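Local coordinates for protein BauA (PDB 6HCP) that takes up ferric preacinetobactin across the outer membrane of Acinetobacter baumannii to supply iron, as a member of the TonB-dependent receptor family, at residues I124-R129 with D243-L248; P132-R137 with L226-L231. All coordinates share one frame; numbering follows the deposited sequence. Where two conformers were deposited one is given.

Interaction 1. Residues I124-R129 with D243-L248; sequences ITPFYR and DAYDAL. With C8E ((hydroxyethyloxy)tri(ethyloxy)octane), chain B.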
# COMPACT_ATOMS: atom_id res chain seq x y z
N ILE A 124 -39.34 0.45 -13.82
CA ILE A 124 -38.92 1.83 -14.15
C ILE A 124 -37.38 1.98 -14.10
O ILE A 124 -36.80 2.79 -14.85
CB ILE A 124 -39.58 2.84 -13.20
CG1 ILE A 124 -41.09 2.61 -13.09
CG2 ILE A 124 -39.24 4.26 -13.61
CD1 ILE A 124 -41.78 2.65 -14.44
N THR A 125 -36.77 1.34 -13.12
CA THR A 125 -35.33 1.48 -12.80
C THR A 125 -34.46 0.92 -13.90
O THR A 125 -34.87 0.08 -14.71
CB THR A 125 -35.03 0.79 -11.45
OG1 THR A 125 -35.63 -0.50 -11.45
CG2 THR A 125 -35.52 1.58 -10.26
N PRO A 126 -33.17 1.32 -13.96
CA PRO A 126 -32.24 0.75 -14.93
C PRO A 126 -32.16 -0.78 -14.83
O PRO A 126 -32.28 -1.33 -13.75
CB PRO A 126 -30.91 1.43 -14.57
CG PRO A 126 -31.35 2.75 -14.00
CD PRO A 126 -32.57 2.41 -13.18
N PHE A 127 -31.99 -1.44 -15.97
CA PHE A 127 -32.17 -2.88 -16.08
C PHE A 127 -31.12 -3.66 -15.28
O PHE A 127 -31.45 -4.61 -14.60
CB PHE A 127 -32.11 -3.29 -17.55
CG PHE A 127 -32.74 -4.62 -17.87
CD1 PHE A 127 -34.12 -4.75 -17.96
CD2 PHE A 127 -31.96 -5.73 -18.16
CE1 PHE A 127 -34.69 -5.95 -18.37
CE2 PHE A 127 -32.54 -6.93 -18.53
CZ PHE A 127 -33.91 -7.05 -18.62
N TYR A 128 -29.85 -3.25 -15.35
CA TYR A 128 -28.74 -4.09 -14.85
C TYR A 128 -27.84 -3.35 -13.85
O TYR A 128 -27.15 -4.01 -13.07
CB TYR A 128 -27.89 -4.58 -16.01
CG TYR A 128 -28.38 -5.79 -16.74
CD1 TYR A 128 -29.13 -6.78 -16.12
CD2 TYR A 128 -28.14 -5.93 -18.10
CE1 TYR A 128 -29.52 -7.93 -16.79
CE2 TYR A 128 -28.47 -7.09 -18.78
CZ TYR A 128 -29.22 -8.06 -18.14
OH TYR A 128 -29.58 -9.16 -18.85
N ARG A 129 -27.70 -2.03 -13.95
CA ARG A 129 -26.90 -1.29 -12.96
C ARG A 129 -27.46 0.12 -12.82
O ARG A 129 -27.77 0.76 -13.80
CB ARG A 129 -25.42 -1.25 -13.37
CG ARG A 129 -24.53 -0.43 -12.44
CD ARG A 129 -23.14 -1.04 -12.31
NE ARG A 129 -22.50 -1.17 -13.60
CZ ARG A 129 -22.01 -2.29 -14.11
NH1 ARG A 129 -21.73 -3.33 -13.32
NH2 ARG A 129 -21.69 -2.30 -15.39
N ASP A 243 -41.31 11.80 -11.97
CA ASP A 243 -39.87 11.50 -12.04
C ASP A 243 -39.53 11.06 -13.46
O ASP A 243 -40.29 10.35 -14.12
CB ASP A 243 -39.52 10.41 -11.02
CG ASP A 243 -39.77 10.82 -9.58
OD1 ASP A 243 -38.88 11.48 -8.99
OD2 ASP A 243 -40.87 10.51 -9.06
N ALA A 244 -38.36 11.49 -13.94
CA ALA A 244 -37.85 11.02 -15.20
C ALA A 244 -36.32 10.99 -15.15
O ALA A 244 -35.70 11.83 -14.50
CB ALA A 244 -38.32 11.90 -16.33
N TYR A 245 -35.72 10.07 -15.91
CA TYR A 245 -34.28 10.00 -15.97
C TYR A 245 -33.84 9.41 -17.30
O TYR A 245 -34.58 8.69 -17.98
CB TYR A 245 -33.75 9.20 -14.78
CG TYR A 245 -33.91 7.71 -14.96
CD1 TYR A 245 -32.98 6.98 -15.67
CD2 TYR A 245 -35.06 7.07 -14.55
CE1 TYR A 245 -33.16 5.63 -15.94
CE2 TYR A 245 -35.25 5.72 -14.78
CZ TYR A 245 -34.30 4.99 -15.47
OH TYR A 245 -34.49 3.67 -15.75
N ASP A 246 -32.58 9.70 -17.63
CA ASP A 246 -31.91 9.16 -18.78
C ASP A 246 -30.50 8.76 -18.31
O ASP A 246 -29.80 9.60 -17.71
CB ASP A 246 -31.87 10.22 -19.89
CG ASP A 246 -31.26 9.79 -21.21
OD1 ASP A 246 -30.84 8.63 -21.35
OD2 ASP A 246 -31.17 10.66 -22.09
N ALA A 247 -30.16 7.48 -18.48
CA ALA A 247 -28.91 6.92 -17.90
C ALA A 247 -28.13 6.16 -18.96
O ALA A 247 -28.70 5.57 -19.88
CB ALA A 247 -29.21 6.04 -16.70
N LEU A 248 -26.81 6.12 -18.76
CA LEU A 248 -25.91 5.32 -19.56
C LEU A 248 -24.92 4.64 -18.61
O LEU A 248 -24.48 5.26 -17.65
CB LEU A 248 -25.15 6.23 -20.54
CG LEU A 248 -23.93 5.60 -21.19
CD1 LEU A 248 -24.35 4.65 -22.30
CD2 LEU A 248 -22.99 6.66 -21.75
C1 C8E B . -26.91 9.81 -22.15
C2 C8E B . -27.34 9.75 -20.70
C3 C8E B . -27.65 11.13 -20.10
C4 C8E B . -26.50 12.12 -20.27
C5 C8E B . -26.67 13.34 -19.37
C6 C8E B . -25.32 13.96 -19.02
C7 C8E B . -25.44 15.03 -17.94
C8 C8E B . -24.08 15.68 -17.68
O9 C8E B . -24.01 16.18 -16.34
C10 C8E B . -22.75 16.75 -16.00
C11 C8E B . -22.91 17.60 -14.75
O12 C8E B . -21.70 17.56 -14.00
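Tyr-245 carries its ring on a side chain whose CG sits between the backbone N and the carbonyl carbon (chi1 77°), which sends the phenol off strand 238-252 and across to Ile-124 and Pro-126. This is a plug-to-wall contact of a TonB-dependent receptor: the loop 124-129 belongs to the plug, and Tyr-245 reaches it from the inner side of the beta-barrel. The hydroxyl is the anchor. Tyr-245 OH donates to Ile-124 O at 2.6 Å, lying in the carbonyl plane with a C=O...O angle of 146°, and that oxygen meets the phenol at its edge, close to the ring plane. Pro-126 then flanks the end of the ring obliquely: its CD is 3.4 Å from Tyr-245 OH, and its CG is 3.9 Å from Tyr-245 CE1. The proline N also lies near the hydroxyl but has no hydrogen to offer, so that approach is only packing. Ile-124 adds a looser apolar touch, CG2 to Tyr-245 CE2 at 4.4 Å. The buried phenol also packs against Met-118 of the plug and Asp-287 of the adjoining wall strand. Two further ties join plug and wall nearby: Asp-243 bonds to the hydroxyls of Thr-165 and Tyr-167, and Arg-129 makes a salt bridge to Asp-249. On the outer side of the wall, Asp-246 OD1 comes within 3.7 Å of C2 in the octyl chain of a C8E molecule.

Interaction 2. Residues P132-R137 with L226-L231; sequences PEMFGR and LFSLGL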
# COMPACT_ATOMS: atom_id res chain seq x y z
N PRO A 132 -26.54 5.78 -8.02
CA PRO A 132 -27.56 6.23 -7.07
C PRO A 132 -27.74 7.74 -6.83
O PRO A 132 -28.44 8.11 -5.86
CB PRO A 132 -27.10 5.59 -5.76
CG PRO A 132 -25.60 5.50 -5.89
CD PRO A 132 -25.34 5.24 -7.36
N GLU A 133 -27.28 8.58 -7.76
CA GLU A 133 -27.27 10.05 -7.52
C GLU A 133 -28.68 10.63 -7.43
O GLU A 133 -28.87 11.70 -6.88
CB GLU A 133 -26.49 10.77 -8.62
CG GLU A 133 -24.99 10.66 -8.45
CD GLU A 133 -24.40 9.38 -9.01
OE1 GLU A 133 -25.17 8.55 -9.58
OE2 GLU A 133 -23.15 9.26 -8.99
N MET A 134 -29.68 9.97 -8.01
CA MET A 134 -31.01 10.58 -8.06
C MET A 134 -31.89 10.14 -6.89
O MET A 134 -33.07 10.53 -6.83
CB MET A 134 -31.71 10.30 -9.40
CG MET A 134 -31.99 8.84 -9.68
SD MET A 134 -32.82 8.61 -11.29
CE MET A 134 -34.50 9.01 -10.87
N PHE A 135 -31.33 9.44 -5.90
CA PHE A 135 -32.18 8.89 -4.84
C PHE A 135 -31.92 9.55 -3.49
O PHE A 135 -30.77 9.68 -3.05
CB PHE A 135 -32.06 7.37 -4.79
CG PHE A 135 -32.34 6.73 -6.12
CD1 PHE A 135 -33.62 6.75 -6.66
CD2 PHE A 135 -31.33 6.13 -6.86
CE1 PHE A 135 -33.86 6.26 -7.93
CE2 PHE A 135 -31.58 5.61 -8.12
CZ PHE A 135 -32.84 5.70 -8.66
N GLY A 136 -33.02 9.81 -2.78
CA GLY A 136 -33.00 10.27 -1.40
C GLY A 136 -32.87 9.13 -0.41
O GLY A 136 -32.36 9.31 0.70
N ARG A 137 -33.42 7.96 -0.77
CA ARG A 137 -33.38 6.79 0.09
C ARG A 137 -33.18 5.55 -0.78
O ARG A 137 -33.64 5.48 -1.91
CB ARG A 137 -34.65 6.59 0.91
CG ARG A 137 -35.07 7.79 1.75
CD ARG A 137 -34.22 7.92 3.01
NE ARG A 137 -34.69 9.01 3.84
CZ ARG A 137 -34.17 10.24 3.88
NH1 ARG A 137 -33.18 10.61 3.07
NH2 ARG A 137 -34.67 11.10 4.75
N LEU A 226 -25.96 10.29 -16.03
CA LEU A 226 -27.32 10.37 -15.54
C LEU A 226 -27.83 11.81 -15.64
O LEU A 226 -27.14 12.77 -15.28
CB LEU A 226 -27.35 9.90 -14.08
CG LEU A 226 -28.71 9.97 -13.39
CD1 LEU A 226 -29.68 9.00 -14.04
CD2 LEU A 226 -28.56 9.68 -11.90
N PHE A 227 -29.08 11.93 -16.06
CA PHE A 227 -29.84 13.15 -15.94
C PHE A 227 -31.21 12.79 -15.39
O PHE A 227 -31.86 11.89 -15.93
CB PHE A 227 -29.93 13.87 -17.29
CG PHE A 227 -30.75 15.14 -17.26
CD1 PHE A 227 -30.24 16.30 -16.70
CD2 PHE A 227 -32.05 15.15 -17.73
CE1 PHE A 227 -31.01 17.45 -16.62
CE2 PHE A 227 -32.83 16.30 -17.65
CZ PHE A 227 -32.31 17.44 -17.07
N SER A 228 -31.60 13.41 -14.28
CA SER A 228 -32.85 13.11 -13.62
C SER A 228 -33.61 14.39 -13.27
O SER A 228 -33.01 15.41 -12.96
CB SER A 228 -32.64 12.27 -12.38
OG SER A 228 -32.02 13.01 -11.35
N LEU A 229 -34.94 14.25 -13.19
CA LEU A 229 -35.85 15.31 -12.83
C LEU A 229 -36.87 14.75 -11.85
O LEU A 229 -37.44 13.68 -12.11
CB LEU A 229 -36.53 15.82 -14.11
CG LEU A 229 -37.50 16.98 -13.91
CD1 LEU A 229 -36.74 18.22 -13.47
CD2 LEU A 229 -38.27 17.24 -15.19
N GLY A 230 -37.00 15.41 -10.70
CA GLY A 230 -38.05 15.13 -9.72
C GLY A 230 -38.95 16.35 -9.53
O GLY A 230 -38.45 17.41 -9.16
N LEU A 231 -40.20 16.24 -9.98
CA LEU A 231 -41.20 17.33 -9.90
C LEU A 231 -42.29 16.91 -8.92
O LEU A 231 -42.73 15.77 -8.93
CB LEU A 231 -41.82 17.60 -11.27
CG LEU A 231 -40.85 17.72 -12.43
CD1 LEU A 231 -41.59 17.78 -13.76
CD2 LEU A 231 -39.95 18.93 -12.27
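Met-134, which packs on Leu-226 and Ser-228, also lays its CG over one face of the Phe-135 ring, 3.4 Å above the plane and displaced toward the rim; Leu-163 and Thr-165 of strand 159-165 also touch Phe-135. A second flat group, the Arg-137 guanidinium, holds Gly-136 O almost in its own plane through NH1 at 2.8 Å, although that donor stands 43° out of the carbonyl plane. Met-134 carries the contact to the barrel wall. With CG between the backbone N and the carbonyl carbon (chi1 63°) and the chain bending only at chi3, the thioether runs alongside Ser-228: Met-134 CB is 3.4 Å from Ser-228 OG, and Met-134 SD is 3.8 Å from Ser-228 CB. Leu-226 crosses the methionine at about a right angle, its CD2 4.1 Å from Met-134 CB. The same methyl meets Glu-133 CB at 4.0 Å, so one leucine branch fits against two consecutive plug residues. No hydrogen bond spans the two segments; Glu-133 OE2 instead reaches Arg-211 on barrel strand 202-212 in a salt bridge, while Ser-131 OG, on the plug side, holds OE1. Farther along, Gly-136 and Arg-137 both face Val-164 in a classic beta bulge. Side-chain packing here seats the start of a plug strand on the inner wall of a TonB-dependent receptor barrel.

In the fold
The two contacts lie with their centres 10 Å apart on one patch of the barrel's inner wall. Strands 221-234 and 238-252 follow each other in the chain and pair antiparallel: probable backbone hydrogen bonds join Leu-229 N to Ala-244 O and Asp-246 N to Phe-227 O, each 2.9 Å. Along the chain, both plug segments come first, 124-129 and then 132-137, and the wall answers in reverse order, so interaction 2 falls within the span bridged by interaction 1. Met-134 SD joins the sites, packing 3.7 Å from Tyr-245 CB. In this family the plug fills the barrel, and these contacts are probably part of what holds it against the wall.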